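Glycoside hydrolase family 31 (PDB 5I0F) degrades cycloalternan, a cyclic glucose oligosaccharide, probably by the retaining family 31 mechanism through a covalent glycosyl-enzyme intermediate. Local coordinates at residues Gly351-Gly356 with Trp448-Arg453; Glu336-Phe341 with Trp387-Gln392; Asp144-Asp149 with Val163-Arg168; Asp140-Arg145 with Val263-Thr268. One frame throughout, in Å; residues are numbered along the deposited sequence.

Contact 1. Residues Gly351-Gly356 with Trp448-Arg453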
# COMPACT_ATOMS: atom_id res chain seq x y z
N GLY A 351 -6.97 -29.86 8.81
CA GLY A 351 -6.16 -28.69 8.45
C GLY A 351 -4.79 -28.94 7.83
O GLY A 351 -4.02 -28.00 7.68
N GLN A 352 -4.49 -30.18 7.44
CA GLN A 352 -3.26 -30.52 6.70
C GLN A 352 -3.36 -29.99 5.24
O GLN A 352 -4.46 -29.80 4.73
CB GLN A 352 -3.03 -32.04 6.67
CG GLN A 352 -2.64 -32.68 8.00
CD GLN A 352 -2.44 -34.20 7.91
OE1 GLN A 352 -2.77 -34.84 6.90
NE2 GLN A 352 -1.92 -34.79 8.98
N PRO A 353 -2.20 -29.75 4.58
CA PRO A 353 -2.26 -29.33 3.16
C PRO A 353 -2.94 -30.35 2.25
O PRO A 353 -2.74 -31.55 2.44
CB PRO A 353 -0.78 -29.21 2.76
CG PRO A 353 -0.04 -29.01 4.03
CD PRO A 353 -0.82 -29.75 5.09
N HIS A 354 -3.74 -29.89 1.29
CA HIS A 354 -4.34 -30.74 0.26
C HIS A 354 -3.44 -30.92 -0.96
O HIS A 354 -2.58 -30.09 -1.22
CB HIS A 354 -5.67 -30.16 -0.23
CG HIS A 354 -6.78 -30.31 0.76
ND1 HIS A 354 -7.43 -31.50 0.98
CD2 HIS A 354 -7.33 -29.41 1.61
CE1 HIS A 354 -8.34 -31.33 1.92
NE2 HIS A 354 -8.29 -30.08 2.33
N ARG A 355 -3.66 -32.01 -1.69
CA ARG A 355 -3.12 -32.19 -3.05
C ARG A 355 -4.24 -32.20 -4.07
O ARG A 355 -5.40 -32.45 -3.73
CB ARG A 355 -2.35 -33.52 -3.15
CG ARG A 355 -1.13 -33.66 -2.24
CD ARG A 355 -0.17 -32.47 -2.29
NE ARG A 355 0.26 -32.10 -3.65
CZ ARG A 355 1.24 -31.23 -3.93
NH1 ARG A 355 1.93 -30.63 -2.97
NH2 ARG A 355 1.55 -30.98 -5.20
N GLY A 356 -3.88 -31.93 -5.32
CA GLY A 356 -4.83 -31.89 -6.44
C GLY A 356 -5.81 -33.04 -6.51
O GLY A 356 -7.01 -32.82 -6.63
N TRP A 448 2.27 -21.48 5.83
CA TRP A 448 1.18 -20.80 5.16
C TRP A 448 1.10 -21.15 3.67
O TRP A 448 0.01 -21.48 3.17
CB TRP A 448 1.37 -19.28 5.31
CG TRP A 448 0.23 -18.48 4.76
CD1 TRP A 448 0.23 -17.73 3.62
CD2 TRP A 448 -1.08 -18.35 5.31
NE1 TRP A 448 -0.99 -17.13 3.44
CE2 TRP A 448 -1.81 -17.49 4.47
CE3 TRP A 448 -1.71 -18.87 6.45
CZ2 TRP A 448 -3.13 -17.15 4.72
CZ3 TRP A 448 -3.04 -18.54 6.69
CH2 TRP A 448 -3.72 -17.66 5.84
N THR A 449 2.23 -21.12 2.98
CA THR A 449 2.22 -21.35 1.53
C THR A 449 2.07 -22.84 1.15
O THR A 449 1.61 -23.14 0.07
CB THR A 449 3.47 -20.76 0.85
OG1 THR A 449 4.65 -21.29 1.48
CG2 THR A 449 3.46 -19.24 0.95
N GLU A 450 2.45 -23.75 2.03
CA GLU A 450 2.30 -25.17 1.75
C GLU A 450 0.82 -25.53 1.54
O GLU A 450 0.49 -26.37 0.72
CB GLU A 450 2.90 -26.01 2.88
CG GLU A 450 3.03 -27.49 2.57
CD GLU A 450 3.92 -27.81 1.38
OE1 GLU A 450 4.83 -27.04 1.03
OE2 GLU A 450 3.71 -28.90 0.79
N GLN A 451 -0.07 -24.84 2.27
CA GLN A 451 -1.52 -24.98 2.07
C GLN A 451 -1.95 -24.68 0.60
O GLN A 451 -2.97 -25.20 0.13
CB GLN A 451 -2.27 -24.05 3.03
CG GLN A 451 -2.03 -24.28 4.53
CD GLN A 451 -2.92 -25.37 5.13
OE1 GLN A 451 -4.14 -25.38 4.90
NE2 GLN A 451 -2.33 -26.27 5.93
N ARG A 452 -1.20 -23.82 -0.09
CA ARG A 452 -1.48 -23.40 -1.48
C ARG A 452 -0.63 -24.07 -2.54
O ARG A 452 -0.81 -23.76 -3.73
CB ARG A 452 -1.23 -21.88 -1.65
CG ARG A 452 -2.27 -21.02 -1.00
CD ARG A 452 -1.91 -20.62 0.42
NE ARG A 452 -3.07 -19.91 0.92
CZ ARG A 452 -3.50 -19.88 2.18
NH1 ARG A 452 -2.85 -20.49 3.17
NH2 ARG A 452 -4.61 -19.21 2.43
N ARG A 453 0.31 -24.93 -2.15
CA ARG A 453 1.30 -25.46 -3.08
C ARG A 453 0.64 -26.21 -4.23
O ARG A 453 1.07 -26.07 -5.38
CB ARG A 453 2.32 -26.36 -2.35
CG ARG A 453 3.36 -27.02 -3.26
CD ARG A 453 4.41 -27.79 -2.47
NE ARG A 453 5.25 -26.86 -1.74
CZ ARG A 453 6.24 -26.14 -2.26
NH1 ARG A 453 6.55 -26.22 -3.55
NH2 ARG A 453 6.91 -25.30 -1.49
O HOH W 1 -0.86 -27.92 -1.16
O HOH W 2 -4.48 -27.24 1.34
O HOH W 3 1.33 -29.91 -0.50
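The backbones come nearest at Pro353 and Gln451, whose side chains cross at about a right angle. The side chain of Gln451 bends at chi2 (-85°), and this turns its amide toward the 351-353 backbone. Gln451 NE2 donates to Gly351 O at 3.0 Å in a nearly straight bond (162°). The acceptor lies close to the amide plane of Gln451, while the donor is tilted from the carbonyl plane of Gly351. The other end of the amide, OE1, accepts from Gln405, so both ends of the group are held and its rotation is fixed. The Pro353 ring lies obliquely against the aliphatic part of Glu450, with CG of Pro353 3.7 Å from CG of Glu450.

Arg355 and Arg453 run side by side and point the same way. Their guanidinium planes are nearly coplanar, and CD of Arg453 sits at the edge of the Arg355 group, 3.8 Å from Arg355 NH1. Arg453 NE donates to Glu450 OE1 at 2.8 Å in a salt bridge, on the syn side but out of the carboxylate plane. A water links Glu450 OE2 to Arg355 NH1. Two more waters join the backbone of His354 to the carbonyls of Glu450 and Gln451.

Asp458 and Glu457 pair with Arg355, and Glu457 also with Arg453. Segment 351-356 thus meets segment 448-453 through one direct hydrogen bond, three bridging waters and the packing of Pro353.

Contact 2. Residues Glu336-Phe341 with Trp387-Gln392; sequences EGFTIF and WQIPLQ. With BGC (beta-D-glucopyranose), chain C; GLC (alpha-D-glucopyranose), chain B.
Aromatic packing joins Phe338 to Trp387. The edge of the indole points at the phenyl face in an offset edge-to-face pair, with ring centroids 5.3 Å apart and planes at 60°. Trp387 CZ3 makes the touch, 3.6 Å from Phe338 CE1. Ile389 CG2 adds a looser apolar contact at Phe338 CD2.

One direct hydrogen bond crosses the contact. Gln388 NE2 donates to Phe338 O at 2.9 Å, almost straight at 174° and in the carbonyl plane. The same nitrogen gives its other proton to Trp387 O, while OE1 accepts from Tyr500 and Arg452. Four partners thus set the orientation of the Gln388 amide.

Water joins the other end. One molecule connects Glu336 O with Gln392 NE2, which also donates to Gln405. A second connects Gly337 O with Gln392 OE1.

Sugar contacts complete the set. C5 of the alpha-glucose lies over one face of the indole, 3.9 Å from Trp387 CH2. O4 of the same alpha-glucose is 3.5 Å from Phe338 CZ. C6 of the beta-glucose approaches Trp387 NE1, which is hydrogen-bonded to Asp467. The aromatic pair thus forms part of the glycan pocket at the C-terminal end of barrel strand 383-388, the usual place for an active site in a TIM barrel.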
# COMPACT_ATOMS: atom_id res chain seq x y z
N GLU A 336 -14.00 -18.86 2.37
CA GLU A 336 -13.81 -19.17 3.78
C GLU A 336 -12.32 -19.34 4.10
O GLU A 336 -11.84 -18.72 5.03
CB GLU A 336 -14.57 -20.42 4.13
CG GLU A 336 -16.08 -20.22 4.00
CD GLU A 336 -16.91 -21.28 4.71
OE1 GLU A 336 -16.34 -22.17 5.39
OE2 GLU A 336 -18.15 -21.21 4.61
N GLY A 337 -11.62 -20.18 3.33
CA GLY A 337 -10.20 -20.48 3.55
C GLY A 337 -9.23 -20.01 2.47
O GLY A 337 -8.01 -20.09 2.66
N PHE A 338 -9.75 -19.55 1.33
CA PHE A 338 -8.93 -19.07 0.19
C PHE A 338 -7.84 -20.05 -0.24
O PHE A 338 -6.74 -19.67 -0.63
CB PHE A 338 -8.44 -17.65 0.46
CG PHE A 338 -9.57 -16.73 0.75
CD1 PHE A 338 -10.31 -16.18 -0.28
CD2 PHE A 338 -10.00 -16.52 2.08
CE1 PHE A 338 -11.43 -15.41 -0.03
CE2 PHE A 338 -11.12 -15.72 2.34
CZ PHE A 338 -11.84 -15.16 1.28
N THR A 339 -8.20 -21.34 -0.18
CA THR A 339 -7.32 -22.43 -0.51
C THR A 339 -7.92 -23.43 -1.52
O THR A 339 -7.18 -24.10 -2.24
CB THR A 339 -6.95 -23.15 0.82
OG1 THR A 339 -6.34 -22.18 1.70
CG2 THR A 339 -6.00 -24.20 0.59
N ILE A 340 -9.24 -23.50 -1.58
CA ILE A 340 -10.01 -24.49 -2.33
C ILE A 340 -11.01 -23.78 -3.23
O ILE A 340 -11.69 -22.88 -2.77
CB ILE A 340 -10.77 -25.40 -1.34
CG1 ILE A 340 -9.75 -26.09 -0.40
CG2 ILE A 340 -11.67 -26.39 -2.08
CD1 ILE A 340 -10.36 -26.86 0.73
N PHE A 341 -11.10 -24.20 -4.50
CA PHE A 341 -12.06 -23.65 -5.45
C PHE A 341 -13.52 -23.83 -4.98
O PHE A 341 -13.88 -24.88 -4.40
CB PHE A 341 -11.88 -24.27 -6.85
CG PHE A 341 -10.85 -23.57 -7.71
CD1 PHE A 341 -9.50 -23.91 -7.64
CD2 PHE A 341 -11.23 -22.58 -8.62
CE1 PHE A 341 -8.56 -23.29 -8.44
CE2 PHE A 341 -10.29 -21.96 -9.42
CZ PHE A 341 -8.95 -22.31 -9.33
N TRP A 387 -6.16 -14.69 -6.42
CA TRP A 387 -6.16 -13.76 -5.29
C TRP A 387 -5.94 -14.45 -3.96
O TRP A 387 -6.40 -15.57 -3.74
CB TRP A 387 -7.50 -13.05 -5.27
CG TRP A 387 -7.73 -11.93 -4.29
CD1 TRP A 387 -7.58 -10.61 -4.53
CD2 TRP A 387 -8.25 -12.04 -2.96
NE1 TRP A 387 -7.96 -9.88 -3.43
CE2 TRP A 387 -8.36 -10.73 -2.45
CE3 TRP A 387 -8.62 -13.10 -2.15
CZ2 TRP A 387 -8.82 -10.45 -1.15
CZ3 TRP A 387 -9.09 -12.84 -0.87
CH2 TRP A 387 -9.19 -11.51 -0.39
N GLN A 388 -5.22 -13.75 -3.09
CA GLN A 388 -4.91 -14.17 -1.72
C GLN A 388 -5.00 -12.99 -0.77
O GLN A 388 -4.93 -11.83 -1.21
CB GLN A 388 -3.50 -14.74 -1.67
CG GLN A 388 -3.34 -16.07 -2.40
CD GLN A 388 -3.97 -17.22 -1.64
OE1 GLN A 388 -3.31 -17.85 -0.83
NE2 GLN A 388 -5.23 -17.50 -1.92
N ILE A 389 -5.12 -13.32 0.52
CA ILE A 389 -5.12 -12.35 1.62
C ILE A 389 -4.31 -13.00 2.78
O ILE A 389 -4.44 -14.23 3.00
CB ILE A 389 -6.57 -12.03 2.05
CG1 ILE A 389 -6.65 -10.95 3.12
CG2 ILE A 389 -7.27 -13.28 2.59
CD1 ILE A 389 -6.44 -9.58 2.59
N PRO A 390 -3.48 -12.23 3.51
CA PRO A 390 -2.69 -12.84 4.61
C PRO A 390 -3.47 -12.79 5.93
O PRO A 390 -3.02 -12.17 6.90
CB PRO A 390 -1.44 -11.98 4.64
CG PRO A 390 -1.93 -10.61 4.28
CD PRO A 390 -3.17 -10.78 3.42
N LEU A 391 -4.64 -13.40 5.90
CA LEU A 391 -5.58 -13.47 7.02
C LEU A 391 -6.32 -14.81 6.97
O LEU A 391 -6.52 -15.39 5.91
CB LEU A 391 -6.60 -12.34 6.99
CG LEU A 391 -6.05 -10.92 7.25
CD1 LEU A 391 -7.11 -9.86 6.96
CD2 LEU A 391 -5.54 -10.78 8.67
N GLN A 392 -6.74 -15.28 8.14
CA GLN A 392 -7.48 -16.53 8.25
C GLN A 392 -8.75 -16.18 9.00
O GLN A 392 -8.69 -15.89 10.21
CB GLN A 392 -6.68 -17.57 9.01
CG GLN A 392 -7.38 -18.92 9.15
CD GLN A 392 -7.32 -19.77 7.89
OE1 GLN A 392 -6.25 -20.00 7.34
NE2 GLN A 392 -8.47 -20.26 7.46
C2 BGC C . -8.06 -5.09 -3.68
C3 BGC C . -9.10 -5.08 -4.81
C4 BGC C . -9.86 -6.40 -4.81
C5 BGC C . -10.48 -6.67 -3.43
C6 BGC C . -11.05 -8.08 -3.41
C1 BGC C . -8.19 -6.15 -2.56
O2 BGC C . -7.37 -3.86 -3.36
O3 BGC C . -8.45 -4.85 -6.07
O4 BGC C . -10.88 -6.39 -5.82
O5 BGC C . -9.56 -6.51 -2.32
O6 BGC C . -11.84 -8.30 -2.23
C1 GLC B . -13.16 -8.78 -2.52
C2 GLC B . -14.01 -8.76 -1.24
C3 GLC B . -13.61 -9.88 -0.28
C4 GLC B . -13.56 -11.22 -1.02
C5 GLC B . -12.63 -11.11 -2.22
C6 GLC B . -12.53 -12.41 -3.01
O2 GLC B . -13.88 -7.51 -0.56
O3 GLC B . -14.52 -9.94 0.82
O4 GLC B . -13.11 -12.24 -0.12
O5 GLC B . -13.11 -10.09 -3.09
O6 GLC B . -13.79 -12.74 -3.58
O HOH W 4 -11.13 -19.48 7.76
O HOH W 5 -6.13 -19.75 4.63
O HOH W 6 -7.25 -17.26 4.02

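Contact 3. Residues Asp144-Asp149 with Val163-Arg168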
# COMPACT_ATOMS: atom_id res chain seq x y z
N ASP A 144 27.40 15.54 4.38
CA ASP A 144 27.54 16.94 4.81
C ASP A 144 26.24 17.69 5.12
O ASP A 144 26.30 18.87 5.47
CB ASP A 144 28.39 17.75 3.78
CG ASP A 144 27.77 17.81 2.37
OD1 ASP A 144 26.54 17.72 2.21
OD2 ASP A 144 28.53 17.96 1.38
N ARG A 145 25.08 17.04 5.01
CA ARG A 145 23.80 17.73 5.28
C ARG A 145 23.25 17.57 6.69
O ARG A 145 22.37 18.33 7.09
CB ARG A 145 22.74 17.33 4.25
CG ARG A 145 23.12 17.64 2.79
CD ARG A 145 23.57 19.08 2.56
NE ARG A 145 23.74 19.36 1.13
CZ ARG A 145 22.77 19.73 0.28
NH1 ARG A 145 21.52 19.91 0.70
NH2 ARG A 145 23.07 19.93 -1.01
N PHE A 146 23.75 16.61 7.45
CA PHE A 146 23.33 16.43 8.86
C PHE A 146 23.71 17.66 9.66
O PHE A 146 24.84 18.11 9.58
CB PHE A 146 24.05 15.22 9.44
CG PHE A 146 23.74 14.94 10.90
CD1 PHE A 146 22.44 14.72 11.32
CD2 PHE A 146 24.77 14.85 11.84
CE1 PHE A 146 22.16 14.43 12.65
CE2 PHE A 146 24.49 14.55 13.17
CZ PHE A 146 23.19 14.35 13.58
N ILE A 147 22.77 18.19 10.44
CA ILE A 147 23.00 19.31 11.34
C ILE A 147 23.39 18.73 12.70
O ILE A 147 22.53 18.22 13.43
CB ILE A 147 21.72 20.16 11.49
CG1 ILE A 147 21.19 20.66 10.12
CG2 ILE A 147 21.93 21.32 12.45
CD1 ILE A 147 22.15 21.54 9.33
N PRO A 148 24.70 18.77 13.05
CA PRO A 148 25.15 18.00 14.22
C PRO A 148 24.56 18.38 15.58
O PRO A 148 24.46 17.51 16.44
CB PRO A 148 26.68 18.16 14.20
CG PRO A 148 26.97 19.31 13.32
CD PRO A 148 25.80 19.51 12.40
N ASP A 149 24.15 19.62 15.79
CA ASP A 149 23.49 19.99 17.07
C ASP A 149 21.95 19.79 17.07
O ASP A 149 21.28 20.13 18.05
CB ASP A 149 23.87 21.41 17.53
CG ASP A 149 23.24 22.51 16.66
OD1 ASP A 149 22.52 22.22 15.67
OD2 ASP A 149 23.46 23.70 16.98
N VAL A 163 13.30 10.10 18.48
CA VAL A 163 14.37 11.07 18.27
C VAL A 163 13.97 11.95 17.11
O VAL A 163 13.32 11.49 16.19
CB VAL A 163 15.73 10.39 18.02
CG1 VAL A 163 15.70 9.49 16.78
CG2 VAL A 163 16.86 11.40 17.91
N LYS A 164 14.36 13.22 17.17
CA LYS A 164 14.28 14.03 15.97
C LYS A 164 15.59 14.73 15.67
O LYS A 164 16.39 15.02 16.56
CB LYS A 164 13.09 15.00 15.99
CG LYS A 164 13.11 16.03 17.08
CD LYS A 164 11.69 16.56 17.33
CE LYS A 164 11.75 17.59 18.44
NZ LYS A 164 10.44 18.24 18.68
N PHE A 165 15.81 14.95 14.38
CA PHE A 165 17.03 15.59 13.90
C PHE A 165 16.76 16.21 12.54
O PHE A 165 15.67 16.03 11.98
CB PHE A 165 18.20 14.58 13.89
CG PHE A 165 18.01 13.44 12.94
CD1 PHE A 165 17.36 12.27 13.35
CD2 PHE A 165 18.46 13.53 11.63
CE1 PHE A 165 17.18 11.21 12.47
CE2 PHE A 165 18.28 12.48 10.74
CZ PHE A 165 17.65 11.31 11.16
N ALA A 166 17.73 16.96 12.02
CA ALA A 166 17.53 17.72 10.79
C ALA A 166 18.64 17.52 9.79
O ALA A 166 19.80 17.26 10.15
CB ALA A 166 17.37 19.19 11.10
N LEU A 167 18.26 17.66 8.52
CA LEU A 167 19.18 17.73 7.40
C LEU A 167 18.99 19.04 6.65
O LEU A 167 17.86 19.53 6.47
CB LEU A 167 18.93 16.58 6.43
CG LEU A 167 18.84 15.17 6.99
CD1 LEU A 167 18.57 14.22 5.84
CD2 LEU A 167 20.13 14.79 7.69
N ARG A 168 20.10 19.60 6.16
CA ARG A 168 20.07 20.83 5.40
C ARG A 168 19.62 20.59 3.94
O ARG A 168 20.09 19.66 3.30
CB ARG A 168 21.46 21.47 5.42
CG ARG A 168 21.51 22.88 4.84
CD ARG A 168 22.82 23.59 5.19
NE ARG A 168 23.94 22.89 4.59
CZ ARG A 168 24.30 22.96 3.30
NH1 ARG A 168 25.35 22.25 2.89
NH2 ARG A 168 23.66 23.75 2.42
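Arg145 turns back at chi2 (-52°), which carries its guanidinium to the end of strand 160-168. Arg168 is extended at first and bends at chi3 (63°), which brings its own guanidinium over the Arg145 side chain. The two groups stack with centres 4.7 Å apart and planes at 27°. Arg145 CD lies over one face of the Arg168 group. Arg145 NH1 also donates to Arg168 O at 3.0 Å. That acceptor lies in the guanidinium plane, but the donor stands above the carbonyl plane.

The backbones form a single bridge at Phe146 and Leu167. Arg168 N donates to Arg145 O at 2.8 Å, and Ile147 N to Ala166 O at 3.1 Å.

The ring edge of Phe146 meets Phe165, with Phe146 CE1 3.9 Å from Phe165 CD2, and also Leu167 CD2. Ile139 and Ile141 of strand 138-141 pack on the same phenyl ring. Ile147 lies by Ala166 and Arg168, with Ile147 CD1 4.0 Å from Arg168 CB.

The stacked arginines carry like charges, and acids stand round them. Asp144 OD1 makes a salt bridge to Arg145 NE at 3.4 Å. Glu173 pairs with Arg145 and Glu170 with Arg168. These carboxylates probably offset the repulsion and let the two guanidinium groups lie flat on each other.

Contact 4. Residues Asp140-Arg145 with Val263-Thr268; sequences DIDGDR and VVRVNT
Asp140 pairs in parallel with Arg265, Asp140 N donating to Val264 O at 2.8 Å and Asp140 O accepting from Val266 N at 2.9 Å. This pairing sets strand 138-141 at the edge of a five-strand mixed sheet, beside strand 263-271.

Arg265 is bent at chi2 (65°), which swings its guanidinium alongside the acids of the other segment. Arg265 NH1 donates to Asp140 OD1 at 3.2 Å, part of a salt bridge, meeting that oxygen from above the carboxylate plane. Arg265 NH1 also forms a salt bridge with Asp142 OD2 at 3.5 Å. Both carboxylates are turned steeply against the guanidinium, at 63° and 67°.

Ile141 and Val266 project to the other side of the sheet. They lie side by side, with Ile141 CD1 3.7 Å from Val266 CG1. Ile141 CG1 also meets Thr268 CG2 at 4.0 Å.

Past Ile141 the backbones are farther apart, and a water bridges them. It accepts from Asp142 N, donates to Val266 O and is hydrogen-bonded to Thr268 OG1 at 2.7 Å.

One arginine thus serves two aspartates and one asparagine. Its NE and NH2 both grip Asn267 OD1 side-on, which fixes the orientation of the group and keeps NH1 turned to Asp140 and Asp142.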
# COMPACT_ATOMS: atom_id res chain seq x y z
N ASP A 140 24.11 7.63 13.52
CA ASP A 140 25.21 7.13 12.69
C ASP A 140 24.90 7.57 11.26
O ASP A 140 24.06 6.96 10.58
CB ASP A 140 25.31 5.59 12.84
CG ASP A 140 26.36 4.96 11.92
OD1 ASP A 140 27.11 5.71 11.27
OD2 ASP A 140 26.43 3.71 11.84
N ILE A 141 25.52 8.67 10.84
CA ILE A 141 25.24 9.32 9.56
C ILE A 141 26.52 9.99 9.03
O ILE A 141 27.23 10.62 9.79
CB ILE A 141 24.09 10.36 9.68
CG1 ILE A 141 23.75 10.98 8.31
CG2 ILE A 141 24.45 11.47 10.68
CD1 ILE A 141 22.47 11.79 8.27
N ASP A 142 26.78 9.85 7.74
CA ASP A 142 27.95 10.41 7.07
C ASP A 142 27.50 11.60 6.22
O ASP A 142 26.38 12.07 6.39
CB ASP A 142 28.61 9.32 6.21
CG ASP A 142 29.08 8.14 7.05
OD1 ASP A 142 29.85 8.38 8.00
OD2 ASP A 142 28.67 6.98 6.79
N GLY A 143 28.35 12.11 5.34
CA GLY A 143 27.93 13.17 4.41
C GLY A 143 27.90 14.53 5.08
O GLY A 143 28.32 14.66 6.24
N ASP A 144 27.40 15.54 4.38
CA ASP A 144 27.54 16.94 4.81
C ASP A 144 26.24 17.69 5.12
O ASP A 144 26.30 18.87 5.47
CB ASP A 144 28.39 17.75 3.78
CG ASP A 144 27.77 17.81 2.37
OD1 ASP A 144 26.54 17.72 2.21
OD2 ASP A 144 28.53 17.96 1.38
N ARG A 145 25.08 17.04 5.01
CA ARG A 145 23.80 17.73 5.28
C ARG A 145 23.25 17.57 6.69
O ARG A 145 22.37 18.33 7.09
CB ARG A 145 22.74 17.33 4.25
CG ARG A 145 23.12 17.64 2.79
CD ARG A 145 23.57 19.08 2.56
NE ARG A 145 23.74 19.36 1.13
CZ ARG A 145 22.77 19.73 0.28
NH1 ARG A 145 21.52 19.91 0.70
NH2 ARG A 145 23.07 19.93 -1.01
N VAL A 263 20.75 3.88 18.81
CA VAL A 263 21.58 4.30 17.69
C VAL A 263 20.69 4.25 16.47
O VAL A 263 20.08 3.22 16.21
CB VAL A 263 22.81 3.38 17.52
CG1 VAL A 263 23.62 3.78 16.30
CG2 VAL A 263 23.69 3.42 18.78
N VAL A 264 20.59 5.36 15.75
CA VAL A 264 19.85 5.42 14.50
C VAL A 264 20.81 5.50 13.32
O VAL A 264 21.57 6.44 13.21
CB VAL A 264 18.93 6.66 14.46
CG1 VAL A 264 18.15 6.71 13.16
CG2 VAL A 264 17.99 6.65 15.66
N ARG A 265 20.76 4.53 12.42
CA ARG A 265 21.59 4.53 11.22
C ARG A 265 20.84 5.24 10.11
O ARG A 265 19.67 4.92 9.85
CB ARG A 265 21.97 3.11 10.82
CG ARG A 265 22.58 2.93 9.44
CD ARG A 265 23.93 3.61 9.29
NE ARG A 265 24.38 3.58 7.90
CZ ARG A 265 25.51 4.13 7.44
NH1 ARG A 265 26.35 4.76 8.26
NH2 ARG A 265 25.80 4.04 6.15
N VAL A 266 21.51 6.19 9.46
CA VAL A 266 20.99 6.85 8.27
C VAL A 266 21.99 6.66 7.14
O VAL A 266 23.10 7.22 7.19
CB VAL A 266 20.76 8.36 8.51
CG1 VAL A 266 20.18 9.01 7.26
CG2 VAL A 266 19.84 8.56 9.71
N ASN A 267 21.63 5.88 6.13
CA ASN A 267 22.47 5.73 4.96
C ASN A 267 22.33 6.98 4.10
O ASN A 267 21.26 7.61 4.06
CB ASN A 267 22.09 4.51 4.14
CG ASN A 267 22.19 3.22 4.93
OD1 ASN A 267 23.25 2.87 5.46
ND2 ASN A 267 21.08 2.50 5.02
N THR A 268 23.42 7.36 3.43
CA THR A 268 23.42 8.55 2.55
C THR A 268 24.29 8.30 1.34
O THR A 268 25.24 7.53 1.39
CB THR A 268 23.91 9.84 3.26
OG1 THR A 268 25.25 9.66 3.77
CG2 THR A 268 23.01 10.25 4.40
O HOH W 7 25.40 8.06 5.94

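Contacts 3 and 4 come first along the chain and start from the same stretch, sharing Asp144 and Arg145. Their centres are 9 Å apart. Between them, side chains of two sheets pack: strand 160-168 belongs to one, strands 138-141 and 263-271 to the other, and Phe146, Phe165 and Leu167 meet Ile141 and Val266. Contacts 1 and 2 follow, with segments that alternate along the TIM-barrel domain. Their centres are 11 Å apart, and they touch where Arg452 meets Gln388. Contact 2 lines the glycan pocket; contact 1 lies farther out. The two pairs are 42 to 50 Å apart, centre to centre, so one pair belongs to the barrel and the other to the beta-sheet region, with no contact between the pairs.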